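PDB 3II7: kelch-like protein 7 from Homo sapiens, which acts as a substrate-specific adapter of a BTB-CUL3-RBX1 E3 ubiquitin ligase complex that marks substrate proteins for degradation, the present chain being the protein's kelch-repeat domain. Local coordinates for residues A[234-239]-A[255-260]; A[187-192]-A[213-218]; A[88-93]-A[115-120]; A[108-113]-A[139-144]. One frame throughout, in Å; residues are numbered along the deposited sequence.

Overall arrangement
Followed from the N terminus, the chain runs through a six-bladed beta-propeller of four-stranded antiparallel sheets. Contact 3 opens at 88-93, between blades 50-86 and 96-133. Contact 4 opens at 108-113 before contact 3 closes at 115-120, so the two cross, centres about 6 Å apart, with Asp93 O 2.8 Å from Ser110 N; it ties the loop after strand 103-107 to the connection leading through 139-144 from blade 96-133 to strand 144-148. Contact 2 (187-192 with 213-218) and contact 1 (234-239 with 255-260) follow in series, each closing a loop from an inter-blade connection to the next blade. They touch through Gly238 O and Leu215 N, 3.1 Å apart, while Lys192 packs on Ser142 between contacts 2 and 4.

Contact 1 of 4, residues A[234-239]-A[255-260]; sequences MPWKGV and GFQGVG. With EDO (1,2-ethanediol), chain J; EDO (1,2-ethanediol), chain K.
Gln257 lies against the indole of Trp236 and ends on the backbone of Lys237. Its CB rests 3.7 Å from Trp236 CZ2. CG, held anti to the backbone N (chi1 -164°), meets C2 of a 1,2-ethanediol (chain J) at 3.4 Å, and CD lies 3.3 Å from O2 of the same molecule. The bend at chi2 (-82°) turns the amide until its plane stands 83° from that of the indole. At the tip NE2 donates to Lys237 O over 3.0 Å, nearly along the C=O axis, and makes a weak bond to the ethanediol O2. OE1 accepts Val259 N in the conformer given, a doubtful detail because Val259 has a second one. With an alanine here, Lys237 O would probably lose its donor from the facing loop and Trp236 NE1 the cover of CG.

A second link is purely backbone: Val239 N donates to Phe256 O over 2.9 Å, in the carbonyl plane. Beside it Val239 CG2 lies 3.5 Å from Phe256 CD2, the two side chains running the same way. Between the two links, Gly238 CA comes within 3.7 Å of Gln257 CA, and a side chain there would collide with Trp236 CH2. The contact thus joins the connection from strand 227-230 to strand 242-246 with the loop after strand 249-254, and Trp236 also packs on Leu266 of strand 264-269.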
loop_
_atom_site.group_PDB
_atom_site.type_symbol
_atom_site.label_atom_id
_atom_site.label_comp_id
_atom_site.label_asym_id
_atom_site.label_seq_id
_atom_site.Cartn_x
_atom_site.Cartn_y
_atom_site.Cartn_z
ATOM N N MET A 234 -8.973 -12.609 9.438
ATOM C CA MET A 234 -9.281 -11.464 10.266
ATOM C C MET A 234 -10.632 -11.646 10.917
ATOM O O MET A 234 -11.519 -12.265 10.337
ATOM C CB MET A 234 -9.349 -10.175 9.430
ATOM C CG MET A 234 -8.050 -9.679 8.884
ATOM S SD MET A 234 -8.326 -8.104 8.004
ATOM C CE MET A 234 -8.979 -8.801 6.540
ATOM N N PRO A 235 -10.822 -11.039 12.112
ATOM C CA PRO A 235 -12.157 -11.052 12.764
ATOM C C PRO A 235 -13.220 -10.127 12.122
ATOM O O PRO A 235 -14.364 -10.062 12.609
ATOM C CB PRO A 235 -11.851 -10.625 14.198
ATOM C CG PRO A 235 -10.588 -9.933 14.151
ATOM C CD PRO A 235 -9.796 -10.455 12.975
ATOM N N TRP A 236 -12.862 -9.467 11.015
ATOM C CA TRP A 236 -13.680 -8.451 10.381
ATOM C C TRP A 236 -13.667 -8.743 8.892
ATOM O O TRP A 236 -12.595 -9.008 8.317
ATOM C CB TRP A 236 -13.042 -7.093 10.633
ATOM C CG TRP A 236 -13.702 -5.899 9.968
ATOM C CD1 TRP A 236 -14.805 -5.188 10.423
ATOM C CD2 TRP A 236 -13.250 -5.222 8.807
ATOM N NE1 TRP A 236 -15.064 -4.146 9.583
ATOM C CE2 TRP A 236 -14.139 -4.144 8.575
ATOM C CE3 TRP A 236 -12.195 -5.436 7.900
ATOM C CZ2 TRP A 236 -13.984 -3.276 7.505
ATOM C CZ3 TRP A 236 -12.059 -4.563 6.827
ATOM C CH2 TRP A 236 -12.952 -3.504 6.645
ATOM N N LYS A 237 -14.821 -8.664 8.270
ATOM C CA LYS A 237 -14.944 -8.892 6.809
ATOM C C LYS A 237 -15.453 -7.635 6.135
ATOM O O LYS A 237 -16.604 -7.262 6.312
ATOM C CB LYS A 237 -15.917 -10.033 6.549
ATOM C CG LYS A 237 -15.987 -10.470 5.123
ATOM C CD LYS A 237 -16.575 -11.868 4.977
ATOM C CE LYS A 237 -16.538 -12.318 3.566
ATOM N NZ LYS A 237 -17.181 -13.696 3.424
ATOM N N GLY A 238 -14.567 -6.982 5.391
ATOM C CA GLY A 238 -14.905 -5.780 4.649
ATOM C C GLY A 238 -14.325 -5.855 3.243
ATOM O O GLY A 238 -13.960 -6.934 2.775
ATOM N N VAL A 239 -14.210 -4.709 2.588
ATOM C CA VAL A 239 -13.783 -4.673 1.175
ATOM C C VAL A 239 -12.440 -3.964 0.933
ATOM O O VAL A 239 -11.820 -4.159 -0.115
ATOM C CB VAL A 239 -14.886 -4.077 0.270
ATOM C CG1 VAL A 239 -16.132 -5.007 0.246
ATOM C CG2 VAL A 239 -15.263 -2.617 0.679
ATOM N N GLY A 255 -10.283 0.478 7.503
ATOM C CA GLY A 255 -10.868 -0.306 6.422
ATOM C C GLY A 255 -12.316 0.056 6.200
ATOM O O GLY A 255 -13.030 0.420 7.131
ATOM N N PHE A 256 -12.737 -0.037 4.945
ATOM C CA PHE A 256 -14.115 0.167 4.543
ATOM C C PHE A 256 -14.798 -1.168 4.482
ATOM O O PHE A 256 -14.337 -2.087 3.819
ATOM C CB PHE A 256 -14.179 0.844 3.172
ATOM C CG PHE A 256 -15.581 1.092 2.678
ATOM C CD1 PHE A 256 -16.500 1.728 3.485
ATOM C CD2 PHE A 256 -15.979 0.680 1.413
ATOM C CE1 PHE A 256 -17.800 1.965 3.044
ATOM C CE2 PHE A 256 -17.276 0.926 0.960
ATOM C CZ PHE A 256 -18.188 1.550 1.796
ATOM N N GLN A 257 -15.920 -1.280 5.154
ATOM C CA GLN A 257 -16.613 -2.558 5.241
ATOM C C GLN A 257 -17.434 -2.854 4.004
ATOM O O GLN A 257 -17.569 -4.021 3.644
ATOM C CB GLN A 257 -17.515 -2.614 6.475
ATOM C CG GLN A 257 -17.971 -4.037 6.844
ATOM C CD GLN A 257 -19.158 -4.555 6.059
ATOM O OE1 GLN A 257 -20.007 -3.788 5.586
ATOM N NE2 GLN A 257 -19.226 -5.888 5.914
ATOM N N GLY A 258 -17.970 -1.808 3.363
ATOM C CA GLY A 258 -19.039 -1.953 2.380
ATOM C C GLY A 258 -20.231 -1.092 2.782
ATOM O O GLY A 258 -20.802 -0.388 1.953
ATOM N N VAL A 259 -20.601 -1.129 4.059
ATOM C CA VAL A 259 -21.635 -0.233 4.585
ATOM C C VAL A 259 -20.943 0.801 5.487
ATOM O O VAL A 259 -20.923 2.004 5.182
ATOM C CB VAL A 259 -22.736 -1.014 5.348
ATOM C CG1 VAL A 259 -23.735 -0.050 5.986
ATOM C CG2 VAL A 259 -23.474 -2.011 4.399
ATOM N N GLY A 260 -20.333 0.319 6.564
ATOM C CA GLY A 260 -19.596 1.193 7.476
ATOM C C GLY A 260 -18.097 0.990 7.375
ATOM O O GLY A 260 -17.560 0.652 6.292
HETATM C C1 EDO J . -17.877 -7.435 10.430
HETATM O O1 EDO J . -17.218 -8.603 9.944
HETATM C C2 EDO J . -18.024 -6.456 9.296
HETATM O O2 EDO J . -18.744 -7.048 8.211
HETATM C C1 EDO K . -18.080 -7.161 2.871
HETATM O O1 EDO K . -18.899 -6.124 2.294
HETATM C C2 EDO K . -18.547 -8.546 2.444
HETATM O O2 EDO K . -18.762 -8.558 1.030
#

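Contact 2 of 4, residues A[187-192]-A[213-218]; sequences MIEARK and GGLDNV. With EDO (1,2-ethanediol), chain K.
Hydrogen bonds centre on Asn217, which accepts from Arg191 and donates to Glu189. Arg191 grips Asn217 end-on: NH2 donates to OD1 over 2.9 Å and NH1 to the backbone O of Asn217 over 3.0 Å, each nitrogen arriving from above the carbonyl plane it meets. With CG of Asn217 between its own backbone N and carbonyl carbon (chi1 66°), both oxygens lie within reach of one guanidinium. The other end of the amide, ND2, reaches Glu189 OE2 over 2.9 Å, meeting it from above the carboxylate plane, 48° out of it.

Van der Waals packing comes from the methyls of Leu215: CD1 lies 3.8 Å from Arg191 CG and 3.6 Å from Ala190 O, and CD2 3.8 Å from Glu189 OE1.

The charge of Arg191 is paired outside the two segments, where NH2 forms a salt bridge with Glu219; NH1 also bonds Gly207 O. The contact joins the connection from strand 180-184 to strand 195-199, in Kelch 4, to the loop leading into strand 218-222, in Kelch 5. Its chemistry fixes the amide's rotation, the oxygen facing a cation and the nitrogen a carboxylate, and Glu219 probably balances the charge of this buried arginine.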
loop_
_atom_site.group_PDB
_atom_site.type_symbol
_atom_site.label_atom_id
_atom_site.label_comp_id
_atom_site.label_asym_id
_atom_site.label_seq_id
_atom_site.Cartn_x
_atom_site.Cartn_y
_atom_site.Cartn_z
ATOM N N MET A 187 -1.883 -15.988 -6.164
ATOM C CA MET A 187 -2.549 -16.043 -4.856
ATOM C C MET A 187 -3.673 -17.073 -4.906
ATOM O O MET A 187 -4.197 -17.405 -6.006
ATOM C CB MET A 187 -3.128 -14.669 -4.458
ATOM C CG MET A 187 -2.088 -13.645 -4.132
ATOM S SD MET A 187 -2.817 -12.111 -3.566
ATOM C CE MET A 187 -3.756 -11.584 -5.031
ATOM N N ILE A 188 -4.028 -17.590 -3.733
ATOM C CA ILE A 188 -5.185 -18.483 -3.611
ATOM C C ILE A 188 -6.484 -17.725 -3.934
ATOM O O ILE A 188 -7.371 -18.246 -4.622
ATOM C CB ILE A 188 -5.243 -19.095 -2.221
ATOM C CG1 ILE A 188 -3.987 -19.963 -2.029
ATOM C CG2 ILE A 188 -6.545 -19.874 -2.018
ATOM C CD1 ILE A 188 -3.747 -20.373 -0.572
ATOM N N GLU A 189 -6.561 -16.470 -3.453
ATOM C CA GLU A 189 -7.719 -15.617 -3.652
ATOM C C GLU A 189 -7.377 -14.517 -4.644
ATOM O O GLU A 189 -6.298 -13.924 -4.557
ATOM C CB GLU A 189 -8.106 -14.963 -2.334
ATOM C CG GLU A 189 -8.732 -15.874 -1.340
ATOM C CD GLU A 189 -10.228 -16.184 -1.600
ATOM O OE1 GLU A 189 -10.812 -15.657 -2.549
ATOM O OE2 GLU A 189 -10.794 -16.957 -0.819
ATOM N N ALA A 190 -8.305 -14.199 -5.561
ATOM C CA ALA A 190 -8.197 -12.944 -6.297
ATOM C C ALA A 190 -8.453 -11.817 -5.277
ATOM O O ALA A 190 -9.327 -11.952 -4.424
ATOM C CB ALA A 190 -9.207 -12.894 -7.436
ATOM N N ARG A 191 -7.683 -10.729 -5.340
ATOM C CA ARG A 191 -7.796 -9.623 -4.359
ATOM C C ARG A 191 -7.437 -8.322 -5.007
ATOM O O ARG A 191 -6.467 -8.261 -5.771
ATOM C CB ARG A 191 -6.815 -9.766 -3.159
ATOM C CG ARG A 191 -6.831 -11.063 -2.437
ATOM C CD ARG A 191 -5.771 -11.094 -1.358
ATOM N NE ARG A 191 -5.743 -12.431 -0.776
ATOM C CZ ARG A 191 -6.469 -12.824 0.266
ATOM N NH1 ARG A 191 -7.262 -11.990 0.927
ATOM N NH2 ARG A 191 -6.397 -14.071 0.667
ATOM N N LYS A 192 -8.202 -7.290 -4.670
ATOM C CA LYS A 192 -7.792 -5.900 -4.851
ATOM C C LYS A 192 -8.085 -5.171 -3.546
ATOM O O LYS A 192 -8.876 -5.602 -2.736
ATOM C CB LYS A 192 -8.507 -5.218 -6.002
ATOM C CG LYS A 192 -10.035 -4.992 -5.818
ATOM C CD LYS A 192 -10.607 -4.263 -7.019
ATOM C CE LYS A 192 -12.066 -3.947 -6.864
ATOM N NZ LYS A 192 -12.542 -2.935 -7.889
ATOM N N GLY A 213 -17.226 -10.182 -3.701
ATOM C CA GLY A 213 -17.434 -9.479 -2.452
ATOM C C GLY A 213 -16.160 -9.243 -1.667
ATOM O O GLY A 213 -15.051 -9.414 -2.179
ATOM N N GLY A 214 -16.336 -8.878 -0.401
ATOM C CA GLY A 214 -15.212 -8.609 0.497
ATOM C C GLY A 214 -14.573 -9.869 1.012
ATOM O O GLY A 214 -15.119 -10.974 0.830
ATOM N N LEU A 215 -13.415 -9.726 1.649
ATOM C CA LEU A 215 -12.624 -10.866 2.107
ATOM C C LEU A 215 -12.150 -10.647 3.538
ATOM O O LEU A 215 -11.515 -9.630 3.821
ATOM C CB LEU A 215 -11.414 -11.061 1.217
ATOM C CG LEU A 215 -11.654 -11.394 -0.238
ATOM C CD1 LEU A 215 -10.377 -11.265 -1.065
ATOM C CD2 LEU A 215 -12.211 -12.827 -0.354
ATOM N N ASP A 216 -12.413 -11.629 4.416
ATOM C CA ASP A 216 -11.802 -11.640 5.732
ATOM C C ASP A 216 -10.526 -12.434 5.737
ATOM O O ASP A 216 -9.779 -12.351 6.698
ATOM C CB ASP A 216 -12.770 -12.131 6.833
ATOM C CG ASP A 216 -13.215 -13.580 6.652
ATOM O OD1 ASP A 216 -13.096 -14.147 5.555
ATOM O OD2 ASP A 216 -13.700 -14.153 7.631
ATOM N N ASN A 217 -10.252 -13.170 4.665
ATOM C CA ASN A 217 -9.164 -14.125 4.724
ATOM C C ASN A 217 -7.801 -13.526 4.379
ATOM O O ASN A 217 -7.664 -12.372 3.874
ATOM C CB ASN A 217 -9.494 -15.436 3.987
ATOM C CG ASN A 217 -9.651 -15.281 2.486
ATOM O OD1 ASN A 217 -9.039 -14.445 1.853
ATOM N ND2 ASN A 217 -10.464 -16.171 1.904
ATOM N N VAL A 218 -6.788 -14.296 4.700
ATOM C CA VAL A 218 -5.420 -13.842 4.743
ATOM C C VAL A 218 -4.533 -14.959 4.260
ATOM O O VAL A 218 -4.709 -16.110 4.640
ATOM C CB VAL A 218 -5.008 -13.432 6.190
ATOM C CG1 VAL A 218 -3.512 -12.958 6.253
ATOM C CG2 VAL A 218 -5.963 -12.339 6.736
HETATM C C1 EDO K . -18.080 -7.161 2.871
HETATM O O1 EDO K . -18.899 -6.124 2.294
HETATM C C2 EDO K . -18.547 -8.546 2.444
HETATM O O2 EDO K . -18.762 -8.558 1.030
#

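Contact 3 of 4, residues A[88-93]-A[115-120]; sequences PPTPRD and SALYLF. With EDO (1,2-ethanediol), chain Q; EDO (1,2-ethanediol), chain X.
The backbones stay well apart, with CA atoms 8.6 Å from each other at Thr90 and Leu119 and 9.0 Å at Arg92 and Leu117, which leaves the joining to side chains pointing toward each other. Leu119 does most of it with a single methyl. Because its CG is anti to the backbone N (chi1 -176°), CD2 reaches across the gap and sits over the centre of one guanidinium face of Arg92, 3.8 Å from CZ. The same methyl presses on Thr90, 3.4 Å from its CB, which is tighter than usual van der Waals contact. Alongside, Leu117 CD1 meets the aliphatic part of the arginine at CD, 3.9 Å away.

The flat group is held in place by its own loop: Arg92 NH1 donates to Thr90 O over 2.9 Å, and that oxygen lies only 2° out of the guanidinium plane. Beyond the segments, NH1 forms a salt bridge with Glu121, which also bonds Thr90 OG1, while NE bonds Gly108 O. A leucine in place of Arg92 would probably leave Glu121 without its positive mate, Thr90 O without its donor and Leu119 without the flat surface it rests on.

The contact thus joins the connection between strands 81-86 and 96-100 to the end of the loop between strands 103-107 and 120-124, linking two successive propeller blades.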
loop_
_atom_site.group_PDB
_atom_site.type_symbol
_atom_site.label_atom_id
_atom_site.label_comp_id
_atom_site.label_asym_id
_atom_site.label_seq_id
_atom_site.Cartn_x
_atom_site.Cartn_y
_atom_site.Cartn_z
ATOM N N PRO A 88 4.787 11.457 -10.931
ATOM C CA PRO A 88 5.118 10.558 -11.979
ATOM C C PRO A 88 4.830 11.207 -13.323
ATOM O O PRO A 88 3.854 11.958 -13.441
ATOM C CB PRO A 88 4.212 9.333 -11.710
ATOM C CG PRO A 88 3.002 9.887 -11.086
ATOM C CD PRO A 88 3.488 11.140 -10.306
ATOM N N PRO A 89 5.678 10.930 -14.317
ATOM C CA PRO A 89 5.491 11.423 -15.666
ATOM C C PRO A 89 4.088 11.158 -16.204
ATOM O O PRO A 89 3.577 11.973 -16.959
ATOM C CB PRO A 89 6.542 10.654 -16.467
ATOM C CG PRO A 89 7.629 10.374 -15.497
ATOM C CD PRO A 89 6.968 10.214 -14.168
ATOM N N THR A 90 3.480 10.033 -15.814
ATOM C CA THR A 90 2.121 9.689 -16.239
ATOM C C THR A 90 1.200 9.741 -15.026
ATOM O O THR A 90 1.189 8.821 -14.213
ATOM C CB THR A 90 2.046 8.310 -16.873
ATOM O OG1 THR A 90 2.904 8.259 -18.018
ATOM C CG2 THR A 90 0.620 8.001 -17.311
ATOM N N PRO A 91 0.439 10.835 -14.887
ATOM C CA PRO A 91 -0.499 10.895 -13.762
ATOM C C PRO A 91 -1.551 9.821 -13.911
ATOM O O PRO A 91 -2.015 9.546 -15.029
ATOM C CB PRO A 91 -1.117 12.288 -13.876
ATOM C CG PRO A 91 -0.155 13.086 -14.705
ATOM C CD PRO A 91 0.463 12.095 -15.652
ATOM N N ARG A 92 -1.874 9.172 -12.801
ATOM C CA ARG A 92 -2.814 8.057 -12.803
ATOM C C ARG A 92 -3.299 7.758 -11.387
ATOM O O ARG A 92 -2.630 8.103 -10.385
ATOM C CB ARG A 92 -2.194 6.815 -13.419
ATOM C CG ARG A 92 -0.913 6.406 -12.820
ATOM C CD ARG A 92 -0.092 5.740 -13.870
ATOM N NE ARG A 92 0.919 4.888 -13.312
ATOM C CZ ARG A 92 2.166 5.231 -13.060
ATOM N NH1 ARG A 92 2.593 6.457 -13.274
ATOM N NH2 ARG A 92 3.003 4.309 -12.584
ATOM N N ASP A 93 -4.472 7.128 -11.332
ATOM C CA ASP A 93 -5.138 6.767 -10.090
ATOM C C ASP A 93 -4.946 5.270 -9.819
ATOM O O ASP A 93 -4.795 4.490 -10.743
ATOM C CB ASP A 93 -6.652 7.022 -10.217
ATOM C CG ASP A 93 -7.028 8.519 -10.161
ATOM O OD1 ASP A 93 -6.145 9.375 -10.131
ATOM O OD2 ASP A 93 -8.244 8.822 -10.135
ATOM N N SER A 115 -8.738 1.305 -18.227
ATOM C CA SER A 115 -9.083 0.653 -16.949
ATOM C C SER A 115 -7.838 0.288 -16.131
ATOM O O SER A 115 -7.856 0.364 -14.886
ATOM C CB SER A 115 -9.875 -0.629 -17.207
ATOM O OG SER A 115 -9.010 -1.665 -17.685
ATOM N N ALA A 116 -6.765 -0.136 -16.815
ATOM C CA ALA A 116 -5.550 -0.488 -16.098
ATOM C C ALA A 116 -4.304 -0.452 -16.973
ATOM O O ALA A 116 -4.338 -0.860 -18.115
ATOM C CB ALA A 116 -5.695 -1.857 -15.447
ATOM N N LEU A 117 -3.184 0.007 -16.387
ATOM C CA LEU A 117 -1.924 0.140 -17.095
ATOM C C LEU A 117 -0.867 -0.867 -16.615
ATOM O O LEU A 117 -0.921 -1.356 -15.480
ATOM C CB LEU A 117 -1.376 1.557 -16.882
ATOM C CG LEU A 117 -2.193 2.733 -17.400
ATOM C CD1 LEU A 117 -1.447 4.040 -17.126
ATOM C CD2 LEU A 117 -2.465 2.599 -18.868
ATOM N N TYR A 118 0.084 -1.177 -17.498
ATOM C CA TYR A 118 1.279 -1.995 -17.232
ATOM C C TYR A 118 2.467 -1.126 -16.725
ATOM O O TYR A 118 3.520 -1.646 -16.356
ATOM C CB TYR A 118 1.789 -2.622 -18.539
ATOM C CG TYR A 118 0.909 -3.587 -19.338
ATOM C CD1 TYR A 118 0.206 -3.157 -20.455
ATOM C CD2 TYR A 118 0.879 -4.939 -19.042
ATOM C CE1 TYR A 118 -0.552 -4.053 -21.214
ATOM C CE2 TYR A 118 0.147 -5.823 -19.795
ATOM C CZ TYR A 118 -0.561 -5.379 -20.874
ATOM O OH TYR A 118 -1.299 -6.271 -21.619
ATOM N N LEU A 119 2.291 0.193 -16.776
ATOM C CA LEU A 119 3.346 1.178 -16.636
ATOM C C LEU A 119 4.109 1.061 -15.336
ATOM O O LEU A 119 3.527 0.825 -14.273
ATOM C CB LEU A 119 2.737 2.586 -16.735
ATOM C CG LEU A 119 3.656 3.790 -16.714
ATOM C CD1 LEU A 119 4.677 3.779 -17.860
ATOM C CD2 LEU A 119 2.775 5.032 -16.797
ATOM N N PHE A 120 5.418 1.228 -15.433
ATOM C CA PHE A 120 6.321 1.126 -14.291
ATOM C C PHE A 120 7.335 2.262 -14.434
ATOM O O PHE A 120 8.082 2.286 -15.387
ATOM C CB PHE A 120 6.993 -0.268 -14.341
ATOM C CG PHE A 120 7.724 -0.678 -13.090
ATOM C CD1 PHE A 120 7.163 -0.526 -11.844
ATOM C CD2 PHE A 120 8.992 -1.300 -13.169
ATOM C CE1 PHE A 120 7.835 -0.956 -10.720
ATOM C CE2 PHE A 120 9.654 -1.717 -12.022
ATOM C CZ PHE A 120 9.061 -1.547 -10.801
HETATM C C1 EDO Q . 1.796 1.292 -20.915
HETATM O O1 EDO Q . 3.204 1.270 -20.625
HETATM C C2 EDO Q . 1.058 0.980 -19.655
HETATM O O2 EDO Q . -0.171 0.357 -19.905
HETATM C C1 EDO X . -2.902 -0.763 -20.758
HETATM O O1 EDO X . -4.314 -0.966 -20.900
HETATM C C2 EDO X . -2.229 -0.693 -22.125
HETATM O O2 EDO X . -2.710 -1.743 -22.971
#

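Contact 4 of 4, residues A[108-113]-A[139-144]; sequences GGSEVG and QRCSHG
Gly109 N donates to Arg140 O over 2.9 Å at an angle of 160°, in the carbonyl plane, and round this bond the two segments are packed closely. Gly108 adds a CA-H...O contact to the same oxygen, CA to O 3.3 Å. A side chain on Gly108 would run into both Arg140 O and His143 CE1. These are the paired glycines that follow the second strand of a kelch blade, here strand 103-107. Cys141 belongs to this close part too: SG lies 3.2 Å from Gly109 C in the conformer given, though a second one makes the detail doubtful.

The packing is looser at His143. Its CG stands between the backbone N and the carbonyl carbon (chi1 54°), which brings CE1 beside Gly108 CA, 3.9 Å away; its NE2 is bonded to Ser107. Farther out, Glu111, Val112 and Gly113 lead off from the partner segment, the last two exposed.

CB of Arg140 is directed away from 108-113, and its guanidinium pairs with Glu172 and bonds Gly156 O and Ser170 O. The chemistry implies a division of labour: the main chain of Arg140 holds the blade 96-133, while its guanidinium grips the next, so one residue spans the joint between them.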
loop_
_atom_site.group_PDB
_atom_site.type_symbol
_atom_site.label_atom_id
_atom_site.label_comp_id
_atom_site.label_asym_id
_atom_site.label_seq_id
_atom_site.Cartn_x
_atom_site.Cartn_y
_atom_site.Cartn_z
ATOM N N GLY A 108 1.337 0.508 -12.403
ATOM C CA GLY A 108 -0.047 0.331 -12.732
ATOM C C GLY A 108 -0.881 1.563 -12.525
ATOM O O GLY A 108 -0.391 2.709 -12.657
ATOM N N GLY A 109 -2.157 1.333 -12.220
ATOM C CA GLY A 109 -3.122 2.432 -12.091
ATOM C C GLY A 109 -3.884 2.654 -13.374
ATOM O O GLY A 109 -3.735 1.907 -14.317
ATOM N N SER A 110 -4.726 3.690 -13.379
ATOM C CA SER A 110 -5.634 3.979 -14.477
ATOM C C SER A 110 -5.536 5.442 -14.798
ATOM O O SER A 110 -5.359 6.263 -13.907
ATOM C CB SER A 110 -7.099 3.657 -14.095
ATOM O OG SER A 110 -7.485 4.295 -12.889
ATOM N N GLU A 111 -5.665 5.760 -16.076
ATOM C CA GLU A 111 -5.887 7.120 -16.541
ATOM C C GLU A 111 -7.353 7.181 -16.989
ATOM O O GLU A 111 -8.089 6.190 -16.905
ATOM C CB GLU A 111 -5.011 7.442 -17.754
ATOM C CG GLU A 111 -3.499 7.459 -17.552
ATOM C CD GLU A 111 -2.761 7.587 -18.894
ATOM O OE1 GLU A 111 -2.788 6.614 -19.686
ATOM O OE2 GLU A 111 -2.170 8.657 -19.157
ATOM N N VAL A 112 -7.768 8.335 -17.484
ATOM C CA VAL A 112 -9.002 8.410 -18.264
ATOM C C VAL A 112 -8.790 7.609 -19.580
ATOM O O VAL A 112 -7.733 7.707 -20.225
ATOM C CB VAL A 112 -9.400 9.876 -18.551
ATOM C CG1 VAL A 112 -9.697 10.603 -17.244
ATOM C CG2 VAL A 112 -8.297 10.600 -19.330
ATOM N N GLY A 113 -9.769 6.784 -19.947
ATOM C CA GLY A 113 -9.691 6.010 -21.198
ATOM C C GLY A 113 -8.874 4.729 -21.109
ATOM O O GLY A 113 -8.536 4.120 -22.134
ATOM N N GLN A 139 -1.324 -5.752 -16.726
ATOM C CA GLN A 139 -1.799 -4.456 -16.329
ATOM C C GLN A 139 -2.669 -4.614 -15.082
ATOM O O GLN A 139 -3.365 -5.629 -14.919
ATOM C CB GLN A 139 -2.607 -3.820 -17.465
ATOM C CG GLN A 139 -3.935 -4.505 -17.752
ATOM C CD GLN A 139 -4.409 -4.320 -19.181
ATOM O OE1 GLN A 139 -3.949 -4.995 -20.075
ATOM N NE2 GLN A 139 -5.348 -3.402 -19.391
ATOM N N ARG A 140 -2.630 -3.621 -14.208
ATOM C CA ARG A 140 -3.397 -3.699 -12.954
ATOM C C ARG A 140 -3.602 -2.348 -12.259
ATOM O O ARG A 140 -2.776 -1.483 -12.383
ATOM C CB ARG A 140 -2.765 -4.697 -11.974
ATOM C CG ARG A 140 -1.369 -4.532 -11.684
ATOM C CD ARG A 140 -0.823 -5.751 -10.899
ATOM N NE ARG A 140 -0.260 -6.872 -11.697
ATOM C CZ ARG A 140 -0.402 -8.169 -11.413
ATOM N NH1 ARG A 140 -1.189 -8.579 -10.430
ATOM N NH2 ARG A 140 0.183 -9.092 -12.171
ATOM N N CYS A 141 -4.762 -2.205 -11.603
ATOM C CA CYS A 141 -5.121 -1.098 -10.687
ATOM C C CYS A 141 -5.465 -1.695 -9.326
ATOM O O CYS A 141 -5.996 -2.800 -9.274
ATOM C CB CYS A 141 -6.386 -0.380 -11.173
ATOM S SG CYS A 141 -6.213 0.613 -12.621
ATOM N N SER A 142 -5.252 -0.937 -8.251
ATOM C CA SER A 142 -5.713 -1.315 -6.916
ATOM C C SER A 142 -5.032 -2.564 -6.424
ATOM O O SER A 142 -5.559 -3.271 -5.594
ATOM C CB SER A 142 -7.238 -1.496 -6.896
ATOM O OG SER A 142 -7.896 -0.319 -7.335
ATOM N N HIS A 143 -3.861 -2.810 -6.976
ATOM C CA HIS A 143 -2.993 -3.886 -6.569
ATOM C C HIS A 143 -2.109 -3.481 -5.405
ATOM O O HIS A 143 -1.938 -2.310 -5.102
ATOM C CB HIS A 143 -2.079 -4.296 -7.746
ATOM C CG HIS A 143 -1.301 -3.149 -8.334
ATOM N ND1 HIS A 143 -1.923 -2.060 -8.907
ATOM C CD2 HIS A 143 0.035 -2.923 -8.441
ATOM C CE1 HIS A 143 -1.005 -1.199 -9.311
ATOM N NE2 HIS A 143 0.190 -1.714 -9.078
ATOM N N GLY A 144 -1.527 -4.473 -4.762
ATOM C CA GLY A 144 -0.437 -4.219 -3.789
ATOM C C GLY A 144 0.933 -4.301 -4.409
ATOM O O GLY A 144 1.159 -5.058 -5.388
#